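Local coordinates for protein replicative DNA helicase (PDB 4O1R) that carries an intein, a protein-splicing element that probably cuts itself out of the helicase precursor and joins the flanking sequences, at residues 33-38 against 128-133; 60-65 against 112-117. One frame throughout, in Å; residues are numbered along the deposited sequence.

Interaction 1: residues 33-38 against 128-133; sequences VWALNE and PGLHNF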
loop_
_atom_site.group_PDB
_atom_site.type_symbol
_atom_site.label_atom_id
_atom_site.label_comp_id
_atom_site.label_asym_id
_atom_site.label_seq_id
_atom_site.Cartn_x
_atom_site.Cartn_y
_atom_site.Cartn_z
ATOM N N VAL A 33 3.924 11.510 -1.724
ATOM C CA VAL A 33 2.975 10.722 -0.941
ATOM C C VAL A 33 3.655 10.355 0.384
ATOM O O VAL A 33 4.810 10.724 0.612
ATOM C CB VAL A 33 2.488 9.468 -1.718
ATOM C CG1 VAL A 33 1.862 9.888 -3.049
ATOM C CG2 VAL A 33 3.631 8.485 -1.961
ATOM N N TRP A 34 2.948 9.643 1.257
ATOM C CA TRP A 34 3.567 9.153 2.490
ATOM C C TRP A 34 4.171 7.773 2.292
ATOM O O TRP A 34 3.614 6.941 1.580
ATOM C CB TRP A 34 2.568 9.126 3.647
ATOM C CG TRP A 34 2.191 10.492 4.071
ATOM C CD1 TRP A 34 1.022 11.143 3.796
ATOM C CD2 TRP A 34 3.005 11.412 4.803
ATOM N NE1 TRP A 34 1.048 12.406 4.338
ATOM C CE2 TRP A 34 2.257 12.602 4.954
ATOM C CE3 TRP A 34 4.293 11.347 5.356
ATOM C CZ2 TRP A 34 2.754 13.715 5.633
ATOM C CZ3 TRP A 34 4.787 12.463 6.030
ATOM C CH2 TRP A 34 4.015 13.625 6.165
ATOM N N ALA A 35 5.314 7.551 2.930
ATOM C CA ALA A 35 6.009 6.264 2.877
ATOM C C ALA A 35 6.719 6.004 4.188
ATOM O O ALA A 35 6.976 6.916 4.972
ATOM C CB ALA A 35 7.013 6.243 1.732
ATOM N N LEU A 36 7.061 4.749 4.413
ATOM C CA LEU A 36 7.763 4.381 5.623
ATOM C C LEU A 36 9.274 4.431 5.425
ATOM O O LEU A 36 9.803 3.844 4.481
ATOM C CB LEU A 36 7.345 2.966 6.030
ATOM C CG LEU A 36 8.047 2.389 7.265
ATOM C CD1 LEU A 36 7.616 3.085 8.541
ATOM C CD2 LEU A 36 7.763 0.900 7.341
ATOM N N ASN A 37 9.957 5.146 6.311
ATOM C CA ASN A 37 11.403 4.994 6.439
ATOM C C ASN A 37 11.655 3.838 7.409
ATOM O O ASN A 37 11.398 3.961 8.594
ATOM C CB ASN A 37 12.047 6.296 6.933
ATOM C CG ASN A 37 13.546 6.187 7.081
ATOM O OD1 ASN A 37 14.090 5.094 7.245
ATOM N ND2 ASN A 37 14.228 7.327 7.023
ATOM N N GLU A 38 12.132 2.710 6.890
ATOM C CA GLU A 38 12.290 1.501 7.698
ATOM C C GLU A 38 13.388 1.578 8.754
ATOM O O GLU A 38 13.378 0.817 9.724
ATOM C CB GLU A 38 12.534 0.298 6.800
ATOM C CG GLU A 38 11.304 -0.504 6.498
ATOM C CD GLU A 38 11.667 -1.900 6.058
ATOM O OE1 GLU A 38 11.732 -2.811 6.923
ATOM O OE2 GLU A 38 11.929 -2.069 4.852
ATOM N N PRO A 128 11.219 5.874 -5.919
ATOM C CA PRO A 128 12.626 5.455 -6.032
ATOM C C PRO A 128 13.450 5.571 -4.761
ATOM O O PRO A 128 14.487 4.915 -4.659
ATOM C CB PRO A 128 13.188 6.363 -7.127
ATOM C CG PRO A 128 12.250 7.487 -7.244
ATOM C CD PRO A 128 10.899 6.977 -6.841
ATOM N N GLY A 129 13.016 6.368 -3.791
ATOM C CA GLY A 129 13.796 6.477 -2.555
ATOM C C GLY A 129 13.562 5.294 -1.628
ATOM O O GLY A 129 14.417 4.421 -1.459
ATOM N N LEU A 130 12.371 5.274 -1.049
ATOM C CA LEU A 130 12.008 4.337 0.005
ATOM C C LEU A 130 11.348 3.039 -0.484
ATOM O O LEU A 130 11.212 2.085 0.285
ATOM C CB LEU A 130 11.116 5.059 1.029
ATOM C CG LEU A 130 11.794 6.203 1.799
ATOM C CD1 LEU A 130 10.785 7.013 2.580
ATOM C CD2 LEU A 130 12.862 5.649 2.738
ATOM N N HIS A 131 10.943 3.012 -1.756
ATOM C CA HIS A 131 10.378 1.818 -2.418
ATOM C C HIS A 131 9.094 1.280 -1.774
ATOM O O HIS A 131 8.775 0.100 -1.895
ATOM C CB HIS A 131 11.425 0.699 -2.545
ATOM C CG HIS A 131 12.714 1.146 -3.167
ATOM N ND1 HIS A 131 12.821 1.472 -4.501
ATOM C CD2 HIS A 131 13.946 1.319 -2.634
ATOM C CE1 HIS A 131 14.068 1.822 -4.765
ATOM N NE2 HIS A 131 14.769 1.745 -3.648
ATOM N N ASN A 132 8.343 2.161 -1.123
ATOM C CA ASN A 132 7.066 1.790 -0.517
ATOM C C ASN A 132 6.200 3.022 -0.421
ATOM O O ASN A 132 6.671 4.143 -0.617
ATOM C CB ASN A 132 7.252 1.106 0.858
ATOM C CG ASN A 132 7.564 2.088 1.990
ATOM O OD1 ASN A 132 6.671 2.736 2.542
ATOM N ND2 ASN A 132 8.835 2.169 2.359
ATOM N N PHE A 133 4.923 2.821 -0.160
ATOM C CA PHE A 133 4.045 3.953 0.057
ATOM C C PHE A 133 2.831 3.507 0.835
ATOM O O PHE A 133 2.589 2.296 0.988
ATOM C CB PHE A 133 3.646 4.649 -1.265
ATOM C CG PHE A 133 2.920 3.761 -2.247
ATOM C CD1 PHE A 133 3.638 2.944 -3.125
ATOM C CD2 PHE A 133 1.524 3.766 -2.334
ATOM C CE1 PHE A 133 2.971 2.124 -4.058
ATOM C CE2 PHE A 133 0.853 2.956 -3.260
ATOM C CZ PHE A 133 1.578 2.132 -4.117
#
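The side-chain amide of Asn132 reads the backbone of Leu36 as a second strand would: Leu36 N donates to Asn132 OD1 over 2.8 Å, and Asn132 ND2 returns a bond to Leu36 O over 2.9 Å. Both are nearly straight (N-H...O 172° and 173°), and each donor lies in the plane of the carbonyl it meets, on a lone pair. Held at both ends by one residue, the amide cannot easily flip or swing. Its CG sits between the backbone N and the carbonyl carbon (chi1 78°), a rotamer that turns the amide to Leu36, and a weak bond from ND2 to Leu130 O ties it back to its own turn. Ala35 presses its methyl on the same residue, CB lying 3.2 Å from Asn132 O, a buried carbonyl for which the model holds no hydrogen-bond partner. Leu130 lays both its methyls on one side of Leu36 O, CD1 also reaching Ala35 CB at 3.9 Å and CD2 approaching Asn37 CA. Farther along, Phe133 CA lies 3.4 Å from Trp34 O in a CA-H...O contact, while Val33 CG2 packs against Phe133 CB. In this Hedgehog/intein (HINT) fold the contact joins strand 31-37, paired with strand 42-55 through Val33 and Ala35, to the start of strand 132-135, where Trp34 also bonds Val134 through the backbone; that strand pairs with 138-141, whose Ile139 touches both Leu36 and Asn132.

Interaction 2: residues 60-65 against 112-117; sequences FTLTTR and VSITYS. Unlike the reference sequence in segment 112-117: Thr115 (reference Glu).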
loop_
_atom_site.group_PDB
_atom_site.type_symbol
_atom_site.label_atom_id
_atom_site.label_comp_id
_atom_site.label_asym_id
_atom_site.label_seq_id
_atom_site.Cartn_x
_atom_site.Cartn_y
_atom_site.Cartn_z
ATOM N N PHE A 60 -6.968 -9.711 -4.209
ATOM C CA PHE A 60 -7.403 -10.221 -2.908
ATOM C C PHE A 60 -7.714 -9.041 -2.010
ATOM O O PHE A 60 -6.956 -8.075 -1.983
ATOM C CB PHE A 60 -6.294 -11.066 -2.273
ATOM C CG PHE A 60 -6.001 -12.329 -3.029
ATOM C CD1 PHE A 60 -5.198 -12.295 -4.174
ATOM C CD2 PHE A 60 -6.552 -13.541 -2.628
ATOM C CE1 PHE A 60 -4.946 -13.453 -4.913
ATOM C CE2 PHE A 60 -6.305 -14.707 -3.364
ATOM C CZ PHE A 60 -5.501 -14.654 -4.495
ATOM N N THR A 61 -8.823 -9.130 -1.280
ATOM C CA THR A 61 -9.185 -8.120 -0.281
ATOM C C THR A 61 -8.630 -8.540 1.065
ATOM O O THR A 61 -8.941 -9.632 1.569
ATOM C CB THR A 61 -10.695 -7.967 -0.189
ATOM O OG1 THR A 61 -11.196 -7.670 -1.493
ATOM C CG2 THR A 61 -11.078 -6.826 0.747
ATOM N N LEU A 62 -7.794 -7.681 1.629
ATOM C CA LEU A 62 -7.213 -7.906 2.943
ATOM C C LEU A 62 -7.832 -6.909 3.908
ATOM O O LEU A 62 -7.892 -5.722 3.598
ATOM C CB LEU A 62 -5.699 -7.733 2.851
ATOM C CG LEU A 62 -4.892 -7.930 4.139
ATOM C CD1 LEU A 62 -3.505 -8.432 3.795
ATOM C CD2 LEU A 62 -4.823 -6.632 4.936
ATOM N N THR A 63 -8.306 -7.400 5.055
ATOM C CA THR A 63 -8.933 -6.545 6.067
ATOM C C THR A 63 -8.223 -6.721 7.394
ATOM O O THR A 63 -7.871 -7.847 7.765
ATOM C CB THR A 63 -10.429 -6.895 6.219
ATOM O OG1 THR A 63 -11.054 -6.849 4.933
ATOM C CG2 THR A 63 -11.153 -5.920 7.147
ATOM N N THR A 64 -8.018 -5.618 8.111
ATOM C CA THR A 64 -7.367 -5.670 9.416
ATOM C C THR A 64 -8.388 -5.498 10.544
ATOM O O THR A 64 -9.531 -5.084 10.317
ATOM C CB THR A 64 -6.251 -4.602 9.555
ATOM O OG1 THR A 64 -6.849 -3.304 9.713
ATOM C CG2 THR A 64 -5.307 -4.607 8.343
ATOM N N ARG A 65 -7.942 -5.769 11.769
ATOM C CA ARG A 65 -8.790 -5.702 12.961
ATOM C C ARG A 65 -9.362 -4.302 13.209
ATOM O O ARG A 65 -10.505 -4.181 13.656
ATOM C CB ARG A 65 -8.014 -6.222 14.175
ATOM C CG ARG A 65 -8.793 -6.293 15.491
ATOM C CD ARG A 65 -7.972 -7.009 16.590
ATOM N NE ARG A 65 -6.653 -6.388 16.803
ATOM C CZ ARG A 65 -5.599 -6.990 17.367
ATOM N NH1 ARG A 65 -5.672 -8.241 17.807
ATOM N NH2 ARG A 65 -4.452 -6.330 17.485
ATOM N N VAL A 112 -7.540 -9.857 9.816
ATOM C CA VAL A 112 -8.734 -10.659 10.156
ATOM C C VAL A 112 -9.315 -11.437 8.978
ATOM O O VAL A 112 -10.025 -12.421 9.180
ATOM C CB VAL A 112 -9.844 -9.833 10.876
ATOM C CG1 VAL A 112 -9.329 -9.271 12.200
ATOM C CG2 VAL A 112 -10.364 -8.724 9.994
ATOM N N SER A 113 -8.999 -11.018 7.755
ATOM C CA SER A 113 -9.482 -11.740 6.586
ATOM C C SER A 113 -8.668 -11.450 5.353
ATOM O O SER A 113 -8.178 -10.332 5.166
ATOM C CB SER A 113 -10.969 -11.453 6.339
ATOM O OG SER A 113 -11.174 -10.104 6.063
ATOM N N ILE A 114 -8.514 -12.481 4.530
ATOM C CA ILE A 114 -7.994 -12.334 3.168
ATOM C C ILE A 114 -8.922 -13.129 2.266
ATOM O O ILE A 114 -9.170 -14.316 2.522
ATOM C CB ILE A 114 -6.535 -12.824 3.006
ATOM C CG1 ILE A 114 -5.602 -12.084 3.974
ATOM C CG2 ILE A 114 -6.074 -12.605 1.572
ATOM C CD1 ILE A 114 -4.186 -12.639 3.975
ATOM N N THR A 115 -9.430 -12.486 1.211
ATOM C CA THR A 115 -10.472 -13.081 0.381
ATOM C C THR A 115 -10.214 -12.762 -1.077
ATOM O O THR A 115 -10.080 -11.594 -1.437
ATOM C CB THR A 115 -11.863 -12.480 0.762
ATOM O OG1 THR A 115 -12.129 -12.664 2.164
ATOM C CG2 THR A 115 -12.986 -13.094 -0.074
ATOM N N TYR A 116 -10.168 -13.779 -1.931
ATOM C CA TYR A 116 -10.116 -13.528 -3.364
ATOM C C TYR A 116 -11.328 -12.693 -3.774
ATOM O O TYR A 116 -12.460 -13.014 -3.409
ATOM C CB TYR A 116 -10.063 -14.851 -4.132
ATOM C CG TYR A 116 -10.123 -14.640 -5.616
ATOM C CD1 TYR A 116 -9.117 -13.940 -6.283
ATOM C CD2 TYR A 116 -11.188 -15.121 -6.357
ATOM C CE1 TYR A 116 -9.174 -13.734 -7.663
ATOM C CE2 TYR A 116 -11.252 -14.920 -7.730
ATOM C CZ TYR A 116 -10.245 -14.227 -8.373
ATOM O OH TYR A 116 -10.309 -14.025 -9.745
ATOM N N SER A 117 -11.100 -11.629 -4.543
ATOM C CA SER A 117 -12.216 -10.750 -4.922
ATOM C C SER A 117 -12.256 -10.390 -6.409
ATOM O O SER A 117 -12.742 -9.325 -6.790
ATOM C CB SER A 117 -12.239 -9.500 -4.037
ATOM O OG SER A 117 -11.026 -8.805 -4.136
HETATM O O HOH W 1 -10.897 -9.251 3.490
#
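Strands 60-64 and 112-117 run antiparallel (163° between their directions, axes 4.4 Å apart), with Thr61-Thr115 and Thr63-Ser113 as hydrogen-bonded pairs and Phe60-Tyr116 and Leu62-Ile114 as non-hydrogen-bonded ones. Thr61 N gives its hydrogen to Thr115 O at 2.8 Å. At the far end Thr63 O takes Val112 N at 2.9 Å and, weakly, Ser113 N: a classic beta bulge in which two residues face one. On the face of Phe60 and Leu62, Tyr116 turns an edge to the Phe60 ring in an edge-to-face pair, centroids 5.6 Å apart and planes at 62°, its CD1 standing over one ring face near the rim. Ile114 CG2 meets Phe60 CB, and Ile114 CG1 meets Leu62 CD1. This is a stretch of the curled antiparallel sheet of the intein, where strand 106-126 also pairs with strand 42-55; Leu87 and Leu90 back the apolar face. The other face is hydroxylic. Thr61 OG1, set anti to the carbonyl carbon (chi1 -55°), thereby reaches Ser117 OG in a 2.9 Å hydrogen bond. A water donates to Thr61 O and binds Thr63 OG1, and Ser113 OG in one of its two conformers. From the bulge, Val112 CG1 packs on Arg65 CA at 3.7 Å.

Interaction 1 is buried and interaction 2 lies at the surface, on opposite sides of the chain's centre; their centres are 23 Å apart and they do not touch. Both reach the same curled sheet, since strands 31-37 and 57-64 belong to it, but only interaction 2 joins two of its strands directly. Interaction 1 instead brings in strand 132-135, the next strand along the chain after 106-126. The chemistry follows: in 33-38 against 128-133 a side-chain amide supplies the two cross-segment hydrogen bonds amid apolar packing, whereas 60-65 against 112-117 rests on antiparallel backbone pairing, its regularity broken by a bulge, with hydroxyls and water on one face and aromatic and aliphatic groups on the other.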